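Long-range contacts in aldehyde dehydrogenase (Trypanosoma brucei, PDB 5MYP), which probably oxidises aldehydes to carboxylic acids with NAD+ as the electron acceptor, as a member of the aldehyde dehydrogenase family: residues Ile247-Ile252 against Asn420-His425; Glu112-Pro117 against Val459-Phe464; Lys23-Phe28 against Leu118-Val123. One frame throughout, in Å; residues are numbered along the deposited sequence. Where two conformers were deposited one is given.

Interaction 1. Residues Ile247-Ile252 against Asn420-His425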
ATOM      1  N   ILE A 247     -25.026 -20.673   3.009  1.00 15.71           N
ATOM      2  CA  ILE A 247     -25.051 -19.640   4.057  1.00 15.84           C
ATOM      3  C   ILE A 247     -24.815 -20.267   5.434  1.00 15.98           C
ATOM      4  O   ILE A 247     -23.978 -19.786   6.199  1.00 16.03           O
ATOM      5  CB  ILE A 247     -26.381 -18.838   4.059  1.00 15.61           C
ATOM      6  CG1 ILE A 247     -26.497 -17.999   2.782  1.00 15.54           C
ATOM      7  CG2 ILE A 247     -26.477 -17.923   5.284  1.00 15.74           C
ATOM      8  CD1 ILE A 247     -27.887 -17.463   2.496  1.00 15.64           C
ATOM      9  N   MET A 248     -25.544 -21.343   5.734  1.00 16.22           N
ATOM     10  CA  MET A 248     -25.462 -21.996   7.040  1.00 16.42           C
ATOM     11  C   MET A 248     -24.087 -22.620   7.280  1.00 16.32           C
ATOM     12  O   MET A 248     -23.565 -22.545   8.392  1.00 15.84           O
ATOM     13  CB  MET A 248     -26.578 -23.043   7.193  1.00 16.61           C
ATOM     14  CG  MET A 248     -26.681 -23.712   8.558  1.00 16.91           C
ATOM     15  SD  MET A 248     -26.736 -22.603   9.987  1.00 17.24           S
ATOM     16  CE  MET A 248     -28.182 -21.622   9.605  1.00 17.16           C
ATOM     17  N   TRP A 249     -23.498 -23.218   6.243  1.00 16.60           N
ATOM     18  CA  TRP A 249     -22.127 -23.742   6.341  1.00 16.82           C
ATOM     19  C   TRP A 249     -21.135 -22.637   6.725  1.00 16.54           C
ATOM     20  O   TRP A 249     -20.339 -22.810   7.645  1.00 16.27           O
ATOM     21  CB  TRP A 249     -21.677 -24.414   5.032  1.00 17.15           C
ATOM     22  CG  TRP A 249     -20.195 -24.662   5.007  1.00 17.38           C
ATOM     23  CD1 TRP A 249     -19.517 -25.638   5.673  1.00 17.65           C
ATOM     24  CD2 TRP A 249     -19.210 -23.886   4.320  1.00 17.63           C
ATOM     25  NE1 TRP A 249     -18.168 -25.530   5.432  1.00 17.73           N
ATOM     26  CE2 TRP A 249     -17.951 -24.461   4.605  1.00 17.69           C
ATOM     27  CE3 TRP A 249     -19.266 -22.760   3.491  1.00 17.68           C
ATOM     28  CZ2 TRP A 249     -16.760 -23.952   4.081  1.00 17.68           C
ATOM     29  CZ3 TRP A 249     -18.079 -22.252   2.973  1.00 17.72           C
ATOM     30  CH2 TRP A 249     -16.845 -22.851   3.268  1.00 17.62           C
ATOM     31  N   GLY A 250     -21.199 -21.511   6.015  1.00 16.36           N
ATOM     32  CA  GLY A 250     -20.337 -20.354   6.295  1.00 16.24           C
ATOM     33  C   GLY A 250     -20.460 -19.813   7.710  1.00 16.01           C
ATOM     34  O   GLY A 250     -19.496 -19.271   8.256  1.00 15.96           O
ATOM     35  N   LYS A 251     -21.646 -19.956   8.297  1.00 15.93           N
ATOM     36  CA  LYS A 251     -21.907 -19.545   9.677  1.00 16.05           C
ATOM     37  C   LYS A 251     -21.470 -20.592  10.701  1.00 16.15           C
ATOM     38  O   LYS A 251     -20.981 -20.238  11.772  1.00 16.27           O
ATOM     39  CB  LYS A 251     -23.403 -19.242   9.844  1.00 16.02           C
ATOM     40  CG  LYS A 251     -23.764 -18.427  11.075  1.00 16.10           C
ATOM     41  CD  LYS A 251     -23.072 -17.075  11.064  1.00 16.15           C
ATOM     42  CE  LYS A 251     -23.842 -16.029  11.846  1.00 16.20           C
ATOM     43  NZ  LYS A 251     -23.134 -14.720  11.831  1.00 16.23           N
ATOM     44  N   ILE A 252     -21.652 -21.873  10.378  1.00 16.23           N
ATOM     45  CA  ILE A 252     -21.343 -22.972  11.307  1.00 16.43           C
ATOM     46  C   ILE A 252     -19.833 -23.166  11.519  1.00 16.27           C
ATOM     47  O   ILE A 252     -19.407 -23.485  12.633  1.00 15.86           O
ATOM     48  CB  ILE A 252     -22.044 -24.294  10.870  1.00 16.73           C
ATOM     49  CG1 ILE A 252     -23.535 -24.217  11.226  1.00 16.93           C
ATOM     50  CG2 ILE A 252     -21.417 -25.527  11.530  1.00 17.07           C
ATOM     51  CD1 ILE A 252     -24.376 -25.352  10.675  1.00 17.07           C
ATOM     52  N   ASN A 420     -23.591 -16.284  -5.288  1.00 15.08           N
ATOM     53  CA  ASN A 420     -24.152 -17.624  -5.035  1.00 15.38           C
ATOM     54  C   ASN A 420     -23.308 -18.542  -4.150  1.00 15.69           C
ATOM     55  O   ASN A 420     -23.459 -19.759  -4.196  1.00 16.05           O
ATOM     56  CB  ASN A 420     -24.551 -18.327  -6.349  1.00 15.30           C
ATOM     57  CG  ASN A 420     -25.612 -17.566  -7.117  1.00 15.26           C
ATOM     58  OD1 ASN A 420     -26.493 -16.945  -6.528  1.00 15.65           O
ATOM     59  ND2 ASN A 420     -25.543 -17.621  -8.438  1.00 15.19           N
ATOM     60  N   ASP A 421     -22.447 -17.964  -3.316  1.00 15.97           N
ATOM     61  CA  ASP A 421     -21.736 -18.731  -2.292  1.00 16.13           C
ATOM     62  C   ASP A 421     -21.165 -17.785  -1.240  1.00 16.08           C
ATOM     63  O   ASP A 421     -21.266 -16.564  -1.376  1.00 16.03           O
ATOM     64  CB  ASP A 421     -20.613 -19.583  -2.922  1.00 16.25           C
ATOM     65  CG  ASP A 421     -20.465 -20.954  -2.265  1.00 16.37           C
ATOM     66  OD1 ASP A 421     -20.642 -21.067  -1.030  1.00 16.45           O
ATOM     67  OD2 ASP A 421     -20.165 -21.930  -2.983  1.00 16.37           O
ATOM     68  N   VAL A 422     -20.585 -18.363  -0.192  1.00 16.35           N
ATOM     69  CA  VAL A 422     -19.921 -17.607   0.875  1.00 16.54           C
ATOM     70  C   VAL A 422     -18.565 -18.243   1.192  1.00 16.65           C
ATOM     71  O   VAL A 422     -18.381 -19.442   0.972  1.00 16.73           O
ATOM     72  CB  VAL A 422     -20.792 -17.527   2.156  1.00 16.53           C
ATOM     73  CG1 VAL A 422     -22.160 -16.925   1.846  1.00 16.62           C
ATOM     74  CG2 VAL A 422     -20.959 -18.895   2.816  1.00 16.68           C
ATOM     75  N   VAL A 423     -17.606 -17.431   1.644  1.00 16.54           N
ATOM     76  CA  VAL A 423     -16.332 -17.890   2.245  1.00 16.86           C
ATOM     77  C   VAL A 423     -15.309 -18.502   1.263  1.00 17.04           C
ATOM     78  O   VAL A 423     -14.113 -18.233   1.385  1.00 16.72           O
ATOM     79  CB  VAL A 423     -16.572 -18.828   3.465  1.00 16.89           C
ATOM     80  CG1 VAL A 423     -15.261 -19.284   4.095  1.00 16.91           C
ATOM     81  CG2 VAL A 423     -17.436 -18.125   4.507  1.00 16.90           C
ATOM     82  N   VAL A 424     -15.776 -19.288   0.293  1.00 17.53           N
ATOM     83  CA  VAL A 424     -14.896 -20.110  -0.570  1.00 17.84           C
ATOM     84  C   VAL A 424     -13.864 -19.340  -1.410  1.00 17.84           C
ATOM     85  O   VAL A 424     -12.837 -19.909  -1.805  1.00 18.02           O
ATOM     86  CB  VAL A 424     -15.703 -21.050  -1.507  1.00 18.03           C
ATOM     87  CG1 VAL A 424     -16.474 -22.082  -0.690  1.00 18.11           C
ATOM     88  CG2 VAL A 424     -16.627 -20.277  -2.451  1.00 18.01           C
ATOM     89  N   HIS A 425     -14.141 -18.065  -1.688  1.00 17.66           N
ATOM     90  CA  HIS A 425     -13.192 -17.192  -2.401  1.00 17.63           C
ATOM     91  C   HIS A 425     -11.833 -17.039  -1.712  1.00 18.16           C
ATOM     92  O   HIS A 425     -10.840 -16.782  -2.385  1.00 18.06           O
ATOM     93  CB  HIS A 425     -13.803 -15.802  -2.650  1.00 17.21           C
ATOM     94  CG  HIS A 425     -13.962 -14.971  -1.412  1.00 16.69           C
ATOM     95  ND1 HIS A 425     -14.834 -15.303  -0.399  1.00 16.62           N
ATOM     96  CD2 HIS A 425     -13.369 -13.813  -1.033  1.00 16.27           C
ATOM     97  CE1 HIS A 425     -14.765 -14.391   0.556  1.00 16.39           C
ATOM     98  NE2 HIS A 425     -13.879 -13.480   0.197  1.00 16.03           N
TER
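The end of helix 240-252 and the loop that follows strand 417-419 come together at Gly250 and Val422, whose CA atoms are 6.1 Å apart. The loop runs extended through Asp421 and Val422, then turns sharply at Val423, which has a positive phi of 72°, and Val424 N bonds back to Val422 O as the chain enters a short 3-10 turn. This turn brings three consecutive valines up to the helix. Val422 points straight at it: its CG2 methyl rests 3.8 Å from Gly250 CA, on the bare backbone of the glycine, which leaves the methyl room to come this close. CG2 of Val423 approaches the same Gly250 CA from further along the loop.

Trp249 supplies the flank. Its CG stands anti to the backbone N (chi1 167°), which swings the six-membered ring out to the loop. The CZ3 corner lies 3.5 Å from Val422 O, with the carbonyl oxygen at the ring edge and near its plane. CZ3 is also 3.8 Å from Val423 CB, the two side chains crossing obliquely, and 4.0 Å from Val424 CG1. The second subunit holds the same indole with Arg473 in a cation-pi contact and Phe474 edge to face.

Asp421 braces the loop internally, its OD1 accepting the N-H of the next residue, Val422, at 2.8 Å through the anti lone pair; both carboxylate oxygens also anchor it outward, in salt bridges to Arg473 and Arg462 of the second subunit. The contact is thus apolar between helix and loop and ionic toward the dimer partner. Val423 also touches Ile260, and its side chain lies about 9 Å from that of Cys259, the predicted nucleophile, which places this packing of helix against loop beside the active-site region of the aldehyde dehydrogenase catalytic domain.

Interaction 2. Residues Glu112-Pro117 against Val459-Phe464; sequences ELQYEP and VMRRGF
Gln114 lays its terminal amide across Val459, with CD 3.6 Å from the CG2 methyl. Its chain is extended beyond CG (chi2 180°), which carries the amide past the valine toward the guanidinium of Arg461. There NE2 donates to Glu112 OE1 at 3.2 Å, almost straight at 175° and in the plane of the amide. NE2 also lies close to Arg461 NH2, but both are donors, and it is the shared acceptor that gathers them.

Arg461 NH2 reaches that same OE1 in a salt bridge of 3.1 Å. The carboxylate and guanidinium planes stand 83° apart and NH2 arrives from above the carboxylate plane, a single-bond contact in place of the paired side-on fit. CG1 of Val459 lies under one guanidinium face, offset toward the rim.

Beneath these side chains the strands pair antiparallel. Glu112 and Val459 form a hydrogen-bonded pair: Glu112 N to Val459 O is 2.9 Å and Val459 N to Glu112 O is 2.8 Å. These two share one face of the sheet, and Gln114 and Arg461, two residues on in each strand, bring their side chains to the same side.

Arg461 has further acidic partners, Asp110 through NH1 and Glu409 of the second subunit through NH2; Glu409 also accepts from Gln114 NE2. Residues 459-461 pair in parallel with a strand of that subunit, so the sheet continues across the dimer. The guanidinium is thus met by three carboxylates, which would favour its positive charge, while the Gln114 amide fastens both Glu112 and the neighbouring chain.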
ATOM      1  N   GLU A 112      12.627  -1.337 -17.283  1.00 19.55           N
ATOM      2  CA  GLU A 112      12.246  -2.576 -16.594  1.00 19.74           C
ATOM      3  C   GLU A 112      11.634  -2.272 -15.231  1.00 18.93           C
ATOM      4  O   GLU A 112      11.976  -1.263 -14.614  1.00 18.05           O
ATOM      5  CB  GLU A 112      13.482  -3.436 -16.324  1.00 20.96           C
ATOM      6  CG  GLU A 112      13.980  -4.275 -17.481  1.00 22.19           C
ATOM      7  CD  GLU A 112      15.119  -5.203 -17.051  1.00 22.87           C
ATOM      8  OE1 GLU A 112      15.625  -5.087 -15.909  1.00 23.76           O
ATOM      9  OE2 GLU A 112      15.524  -6.055 -17.859  1.00 24.11           O
ATOM     10  N   LEU A 113      10.744  -3.151 -14.772  1.00 18.16           N
ATOM     11  CA  LEU A 113      10.267  -3.144 -13.387  1.00 17.98           C
ATOM     12  C   LEU A 113      10.823  -4.393 -12.707  1.00 17.78           C
ATOM     13  O   LEU A 113      10.409  -5.510 -13.018  1.00 17.84           O
ATOM     14  CB  LEU A 113       8.738  -3.127 -13.333  1.00 17.89           C
ATOM     15  CG  LEU A 113       8.038  -2.032 -14.144  1.00 17.93           C
ATOM     16  CD1 LEU A 113       6.528  -2.127 -13.964  1.00 18.13           C
ATOM     17  CD2 LEU A 113       8.540  -0.646 -13.775  1.00 18.08           C
ATOM     18  N   GLN A 114      11.798  -4.204 -11.820  1.00 17.76           N
ATOM     19  CA  GLN A 114      12.423  -5.305 -11.080  1.00 17.94           C
ATOM     20  C   GLN A 114      11.735  -5.447  -9.728  1.00 17.81           C
ATOM     21  O   GLN A 114      11.153  -4.485  -9.226  1.00 17.60           O
ATOM     22  CB  GLN A 114      13.922  -5.049 -10.879  1.00 18.13           C
ATOM     23  CG  GLN A 114      14.730  -4.945 -12.173  1.00 18.63           C
ATOM     24  CD  GLN A 114      16.213  -4.689 -11.944  1.00 18.85           C
ATOM     25  OE1 GLN A 114      16.677  -4.576 -10.804  1.00 18.80           O
ATOM     26  NE2 GLN A 114      16.971  -4.593 -13.037  1.00 19.13           N
ATOM     27  N   TYR A 115      11.790  -6.641  -9.148  1.00 17.62           N
ATOM     28  CA  TYR A 115      11.257  -6.891  -7.807  1.00 17.52           C
ATOM     29  C   TYR A 115      12.404  -7.200  -6.872  1.00 16.54           C
ATOM     30  O   TYR A 115      13.256  -8.019  -7.200  1.00 16.27           O
ATOM     31  CB  TYR A 115      10.259  -8.047  -7.830  1.00 18.70           C
ATOM     32  CG  TYR A 115       9.024  -7.708  -8.613  1.00 19.78           C
ATOM     33  CD1 TYR A 115       7.939  -7.089  -7.996  1.00 20.45           C
ATOM     34  CD2 TYR A 115       8.950  -7.963  -9.984  1.00 20.60           C
ATOM     35  CE1 TYR A 115       6.799  -6.758  -8.715  1.00 21.30           C
ATOM     36  CE2 TYR A 115       7.814  -7.636 -10.712  1.00 21.42           C
ATOM     37  CZ  TYR A 115       6.744  -7.038 -10.072  1.00 21.79           C
ATOM     38  OH  TYR A 115       5.620  -6.723 -10.794  1.00 23.62           O
ATOM     39  N   GLU A 116      12.434  -6.536  -5.714  1.00 15.52           N
ATOM     40  CA  GLU A 116      13.466  -6.779  -4.706  1.00 14.83           C
ATOM     41  C   GLU A 116      12.844  -7.019  -3.328  1.00 13.99           C
ATOM     42  O   GLU A 116      11.745  -6.523  -3.049  1.00 13.66           O
ATOM     43  CB  GLU A 116      14.469  -5.614  -4.647  1.00 15.11           C
ATOM     44  CG  GLU A 116      13.872  -4.264  -4.270  1.00 15.40           C
ATOM     45  CD  GLU A 116      14.909  -3.174  -4.033  1.00 15.80           C
ATOM     46  OE1 GLU A 116      16.124  -3.425  -4.175  1.00 15.81           O
ATOM     47  OE2 GLU A 116      14.502  -2.045  -3.685  1.00 15.77           O
ATOM     48  N   PRO A 117      13.541  -7.775  -2.457  1.00 13.08           N
ATOM     49  CA  PRO A 117      13.054  -7.936  -1.081  1.00 12.89           C
ATOM     50  C   PRO A 117      13.014  -6.618  -0.302  1.00 12.35           C
ATOM     51  O   PRO A 117      13.728  -5.681  -0.648  1.00 12.23           O
ATOM     52  CB  PRO A 117      14.075  -8.890  -0.447  1.00 12.95           C
ATOM     53  CG  PRO A 117      14.740  -9.573  -1.584  1.00 13.09           C
ATOM     54  CD  PRO A 117      14.738  -8.595  -2.715  1.00 13.14           C
ATOM     55  N   VAL A 459      13.619   0.583 -13.397  1.00 14.90           N
ATOM     56  CA  VAL A 459      14.973   0.803 -13.896  1.00 15.73           C
ATOM     57  C   VAL A 459      14.872   1.358 -15.317  1.00 16.85           C
ATOM     58  O   VAL A 459      14.185   0.776 -16.159  1.00 16.53           O
ATOM     59  CB  VAL A 459      15.798  -0.502 -13.891  1.00 15.67           C
ATOM     60  CG1 VAL A 459      17.204  -0.253 -14.442  1.00 15.75           C
ATOM     61  CG2 VAL A 459      15.838  -1.101 -12.483  1.00 15.50           C
ATOM     62  N   MET A 460      15.540   2.483 -15.570  1.00 18.34           N
ATOM     63  CA  MET A 460      15.605   3.105 -16.896  1.00 19.70           C
ATOM     64  C   MET A 460      17.063   3.149 -17.341  1.00 20.93           C
ATOM     65  O   MET A 460      17.892   3.750 -16.660  1.00 20.48           O
ATOM     66  CB  MET A 460      15.037   4.527 -16.844  1.00 20.05           C
ATOM     67  CG  MET A 460      15.335   5.374 -18.079  1.00 20.36           C
ATOM     68  SD  MET A 460      14.602   7.010 -18.029  1.00 21.37           S
ATOM     69  CE  MET A 460      12.968   6.681 -18.676  1.00 21.40           C
ATOM     70  N   ARG A 461      17.368   2.536 -18.485  1.00 22.25           N
ATOM     71  CA  ARG A 461      18.734   2.518 -19.014  1.00 23.60           C
ATOM     72  C   ARG A 461      18.817   3.357 -20.287  1.00 24.38           C
ATOM     73  O   ARG A 461      18.067   3.131 -21.247  1.00 23.90           O
ATOM     74  CB  ARG A 461      19.201   1.084 -19.266  1.00 24.56           C
ATOM     75  CG  ARG A 461      18.975   0.162 -18.069  1.00 25.25           C
ATOM     76  CD  ARG A 461      19.942  -1.012 -18.034  1.00 26.24           C
ATOM     77  NE  ARG A 461      19.605  -1.949 -16.960  1.00 26.68           N
ATOM     78  CZ  ARG A 461      18.626  -2.858 -17.006  1.00 26.97           C
ATOM     79  NH1 ARG A 461      17.853  -2.994 -18.092  1.00 27.47           N
ATOM     80  NH2 ARG A 461      18.423  -3.650 -15.946  1.00 26.80           N
ATOM     81  N   ARG A 462      19.709   4.348 -20.266  1.00 25.06           N
ATOM     82  CA  ARG A 462      19.917   5.260 -21.383  1.00 26.14           C
ATOM     83  C   ARG A 462      21.340   5.128 -21.908  1.00 25.75           C
ATOM     84  O   ARG A 462      22.215   4.542 -21.247  1.00 24.76           O
ATOM     85  CB  ARG A 462      19.664   6.703 -20.942  1.00 27.56           C
ATOM     86  CG  ARG A 462      18.315   6.916 -20.263  1.00 28.91           C
ATOM     87  CD  ARG A 462      17.880   8.380 -20.202  1.00 30.38           C
ATOM     88  NE  ARG A 462      18.378   9.192 -21.320  1.00 32.55           N
ATOM     89  CZ  ARG A 462      17.679   9.619 -22.375  1.00 33.84           C
ATOM     90  NH1 ARG A 462      16.375   9.367 -22.523  1.00 35.01           N
ATOM     91  NH2 ARG A 462      18.298  10.336 -23.307  1.00 34.65           N
ATOM     92  N   GLY A 463      21.558   5.671 -23.105  1.00 25.79           N
ATOM     93  CA  GLY A 463      22.887   5.783 -23.704  1.00 26.00           C
ATOM     94  C   GLY A 463      23.394   7.209 -23.599  1.00 26.35           C
ATOM     95  O   GLY A 463      22.700   8.082 -23.076  1.00 26.11           O
ATOM     96  N   PHE A 464      24.592   7.445 -24.125  1.00 26.71           N
ATOM     97  CA  PHE A 464      25.213   8.773 -24.103  1.00 27.12           C
ATOM     98  C   PHE A 464      24.932   9.633 -25.346  1.00 28.51           C
ATOM     99  O   PHE A 464      25.452  10.744 -25.451  1.00 28.21           O
ATOM    100  CB  PHE A 464      26.724   8.627 -23.882  1.00 26.50           C
ATOM    101  CG  PHE A 464      27.085   8.174 -22.500  1.00 25.52           C
ATOM    102  CD1 PHE A 464      26.935   9.039 -21.422  1.00 25.08           C
ATOM    103  CD2 PHE A 464      27.580   6.897 -22.269  1.00 25.07           C
ATOM    104  CE1 PHE A 464      27.264   8.639 -20.137  1.00 24.66           C
ATOM    105  CE2 PHE A 464      27.917   6.493 -20.984  1.00 25.04           C
ATOM    106  CZ  PHE A 464      27.759   7.367 -19.919  1.00 24.72           C
TER

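Interaction 3. Residues Lys23-Phe28 against Leu118-Val123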
ATOM      1  N   LYS A  23      18.827 -10.268  15.055  1.00 13.74           N
ATOM      2  CA  LYS A  23      19.345 -11.474  14.397  1.00 14.19           C
ATOM      3  C   LYS A  23      18.709 -11.678  13.018  1.00 13.77           C
ATOM      4  O   LYS A  23      19.404 -12.017  12.062  1.00 13.89           O
ATOM      5  CB  LYS A  23      19.132 -12.721  15.270  1.00 14.59           C
ATOM      6  CG  LYS A  23      20.145 -12.883  16.384  1.00 15.21           C
ATOM      7  CD  LYS A  23      19.845 -14.120  17.227  1.00 15.60           C
ATOM      8  CE  LYS A  23      20.765 -14.189  18.438  1.00 15.92           C
ATOM      9  NZ  LYS A  23      20.266 -15.133  19.474  1.00 16.09           N
ATOM     10  N   CYS A  24      17.400 -11.454  12.923  1.00 13.32           N
ATOM     11  CA  CYS A  24      16.692 -11.515  11.636  1.00 13.14           C
ATOM     12  C   CYS A  24      17.146 -10.425  10.658  1.00 13.14           C
ATOM     13  O   CYS A  24      17.286 -10.676   9.461  1.00 13.04           O
ATOM     14  CB  CYS A  24      15.172 -11.453  11.853  1.00 12.87           C
ATOM     15  SG  CYS A  24      14.497 -12.881  12.741  1.00 12.81           S
ATOM     16  N   ARG A  25      17.377  -9.223  11.183  1.00 13.19           N
ATOM     17  CA  ARG A  25      17.910  -8.089  10.413  1.00 13.26           C
ATOM     18  C   ARG A  25      19.293  -8.408   9.840  1.00 13.33           C
ATOM     19  O   ARG A  25      19.528  -8.241   8.640  1.00 12.93           O
ATOM     20  CB  ARG A  25      17.965  -6.844  11.313  1.00 13.32           C
ATOM     21  CG  ARG A  25      18.610  -5.596  10.726  1.00 13.46           C
ATOM     22  CD  ARG A  25      17.846  -5.035   9.550  1.00 13.49           C
ATOM     23  NE  ARG A  25      16.477  -4.662   9.889  1.00 13.53           N
ATOM     24  CZ  ARG A  25      15.565  -4.275   9.001  1.00 13.41           C
ATOM     25  NH1 ARG A  25      15.864  -4.191   7.708  1.00 13.40           N
ATOM     26  NH2 ARG A  25      14.336  -3.965   9.410  1.00 13.54           N
ATOM     27  N   GLU A  26      20.193  -8.868  10.706  0.50 13.41           N
ATOM     28  CA  GLU A  26      21.545  -9.261  10.305  0.50 13.49           C
ATOM     29  C   GLU A  26      21.524 -10.396   9.273  0.50 13.35           C
ATOM     30  O   GLU A  26      22.291 -10.370   8.306  0.50 13.21           O
ATOM     31  CB  GLU A  26      22.367  -9.664  11.536  0.50 13.74           C
ATOM     32  CG  GLU A  26      23.761 -10.184  11.225  0.50 14.06           C
ATOM     33  CD  GLU A  26      24.729  -9.095  10.803  0.50 14.19           C
ATOM     34  OE1 GLU A  26      24.334  -7.905  10.807  0.50 14.25           O
ATOM     35  OE2 GLU A  26      25.888  -9.434  10.473  0.50 14.26           O
ATOM     36  N   ALA A  27      20.633 -11.369   9.474  1.00 13.18           N
ATOM     37  CA  ALA A  27      20.453 -12.484   8.531  1.00 12.98           C
ATOM     38  C   ALA A  27      20.028 -11.992   7.145  1.00 12.79           C
ATOM     39  O   ALA A  27      20.604 -12.406   6.133  1.00 12.54           O
ATOM     40  CB  ALA A  27      19.435 -13.485   9.077  1.00 13.04           C
ATOM     41  N   PHE A  28      19.047 -11.091   7.105  1.00 12.57           N
ATOM     42  CA  PHE A  28      18.644 -10.462   5.848  1.00 12.64           C
ATOM     43  C   PHE A  28      19.823  -9.758   5.183  1.00 12.51           C
ATOM     44  O   PHE A  28      20.086  -9.985   4.008  1.00 12.13           O
ATOM     45  CB  PHE A  28      17.510  -9.450   6.027  1.00 12.52           C
ATOM     46  CG  PHE A  28      17.177  -8.726   4.754  1.00 12.68           C
ATOM     47  CD1 PHE A  28      16.441  -9.365   3.766  1.00 12.65           C
ATOM     48  CD2 PHE A  28      17.658  -7.435   4.508  1.00 12.71           C
ATOM     49  CE1 PHE A  28      16.158  -8.728   2.568  1.00 12.82           C
ATOM     50  CE2 PHE A  28      17.378  -6.793   3.309  1.00 12.87           C
ATOM     51  CZ  PHE A  28      16.626  -7.444   2.335  1.00 12.78           C
ATOM     52  N   LEU A 118      12.187  -6.577   0.738  1.00 11.93           N
ATOM     53  CA  LEU A 118      12.052  -5.400   1.600  1.00 11.79           C
ATOM     54  C   LEU A 118      13.030  -5.416   2.781  1.00 11.39           C
ATOM     55  O   LEU A 118      13.650  -4.401   3.088  1.00 11.36           O
ATOM     56  CB  LEU A 118      10.620  -5.295   2.127  1.00 12.05           C
ATOM     57  CG  LEU A 118       9.554  -4.999   1.073  1.00 12.29           C
ATOM     58  CD1 LEU A 118       8.163  -5.198   1.659  1.00 12.41           C
ATOM     59  CD2 LEU A 118       9.712  -3.596   0.499  1.00 12.50           C
ATOM     60  N   GLY A 119      13.158  -6.568   3.434  1.00 10.98           N
ATOM     61  CA  GLY A 119      13.996  -6.703   4.624  1.00 10.68           C
ATOM     62  C   GLY A 119      13.410  -7.680   5.614  1.00 10.37           C
ATOM     63  O   GLY A 119      13.309  -8.869   5.309  1.00 10.39           O
ATOM     64  N   VAL A 120      13.034  -7.187   6.794  1.00  9.89           N
ATOM     65  CA  VAL A 120      12.398  -8.011   7.823  1.00  9.70           C
ATOM     66  C   VAL A 120      10.907  -7.686   7.889  1.00  9.64           C
ATOM     67  O   VAL A 120      10.522  -6.514   8.005  1.00  9.52           O
ATOM     68  CB  VAL A 120      13.039  -7.823   9.220  1.00  9.64           C
ATOM     69  CG1 VAL A 120      12.554  -8.901  10.181  1.00  9.60           C
ATOM     70  CG2 VAL A 120      14.559  -7.863   9.118  1.00  9.66           C
ATOM     71  N   VAL A 121      10.082  -8.729   7.809  1.00  9.50           N
ATOM     72  CA  VAL A 121       8.628  -8.608   7.860  1.00  9.58           C
ATOM     73  C   VAL A 121       8.125  -9.101   9.215  1.00  9.68           C
ATOM     74  O   VAL A 121       8.532 -10.171   9.676  1.00  9.85           O
ATOM     75  CB  VAL A 121       7.960  -9.434   6.736  1.00  9.55           C
ATOM     76  CG1 VAL A 121       6.438  -9.374   6.834  1.00  9.58           C
ATOM     77  CG2 VAL A 121       8.447  -8.952   5.371  1.00  9.60           C
ATOM     78  N   LEU A 122       7.251  -8.325   9.850  1.00  9.60           N
ATOM     79  CA  LEU A 122       6.563  -8.765  11.068  1.00  9.56           C
ATOM     80  C   LEU A 122       5.182  -9.286  10.691  1.00  9.67           C
ATOM     81  O   LEU A 122       4.437  -8.607   9.988  1.00  9.46           O
ATOM     82  CB  LEU A 122       6.426  -7.621  12.075  1.00  9.49           C
ATOM     83  CG  LEU A 122       5.603  -7.890  13.346  1.00  9.53           C
ATOM     84  CD1 LEU A 122       6.218  -8.999  14.184  1.00  9.52           C
ATOM     85  CD2 LEU A 122       5.464  -6.627  14.176  1.00  9.51           C
ATOM     86  N   VAL A 123       4.846 -10.481  11.174  1.00  9.93           N
ATOM     87  CA  VAL A 123       3.514 -11.063  11.000  1.00 10.22           C
ATOM     88  C   VAL A 123       2.878 -11.254  12.372  1.00 10.62           C
ATOM     89  O   VAL A 123       3.397 -12.006  13.191  1.00 10.50           O
ATOM     90  CB  VAL A 123       3.577 -12.421  10.269  1.00 10.16           C
ATOM     91  CG1 VAL A 123       2.182 -13.023  10.121  1.00 10.18           C
ATOM     92  CG2 VAL A 123       4.246 -12.254   8.916  1.00 10.18           C
TER
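Phe28 presents a ring face to the backbone of Gly119, the CH-pi part of this contact. Gly119 CA sits 3.4 Å from the ring centroid and only 5° off the normal, so the CH group stands over the middle of the ring. CG of Phe28 is anti to its own backbone N (chi1 175°), an arrangement that extends the ring from the helix across the loop. Gly119 O lies 3.5 Å from Phe28 CD1. With no side chain, Gly119 lets its CA sit down on the ring, in a backbone conformation of positive phi that glycine readily adopts.

The apolar contacts centre on Val120, which points at the helix with its two methyls divided between neighbouring residues. CG1 meets Cys24 CB at 4.0 Å, and CG2 lies 3.6 Å from Arg25 CA.

The third kind is a methyl against a charged plane. The side chain of Arg25, bent at chi2 and chi3, folds its guanidinium back over Val120, placing CG2 3.7 Å above the centre of one face. The polar edge works elsewhere: NH1 forms a salt bridge with Asp195, whose OD2 also accepts from Val120 N, and NH2 donates to Arg193 O. One carboxylate oxygen thereby links the arginine to the strand residue beneath it, and would be expected to stabilise its charge.

Helix 16-29 lies against the start of the inner part of strand 110-124. That strand runs between parallel neighbours 147-151 and 196-200; Cys24 and Phe28 also reach the first, through Val149 and Thr147, while Arg25 leans toward the loop leading into the second, and helix 132-143 packs on Val121 and Val123.

How the interactions relate
From the N terminus, helix 16-29 is met first, and interaction 3 closes a largely helical loop of about ninety residues when the chain returns along strand 110-124. The same strand has just passed through residues 112-117, which wait for 459-464, so interactions 2 and 3 cross along the chain. They also touch, Pro117 CB lying 3.7 Å from Phe28 CE1. Interaction 1 opens after interaction 3 has closed and is nested within the long loop completed by interaction 2. Its centre is about 45 Å from that of interaction 2, across the chain's centre. Interactions 2 and 3 serve the sheet containing strand 110-124, interaction 1 the other sheet; interactions 1 and 2 both engage the second subunit.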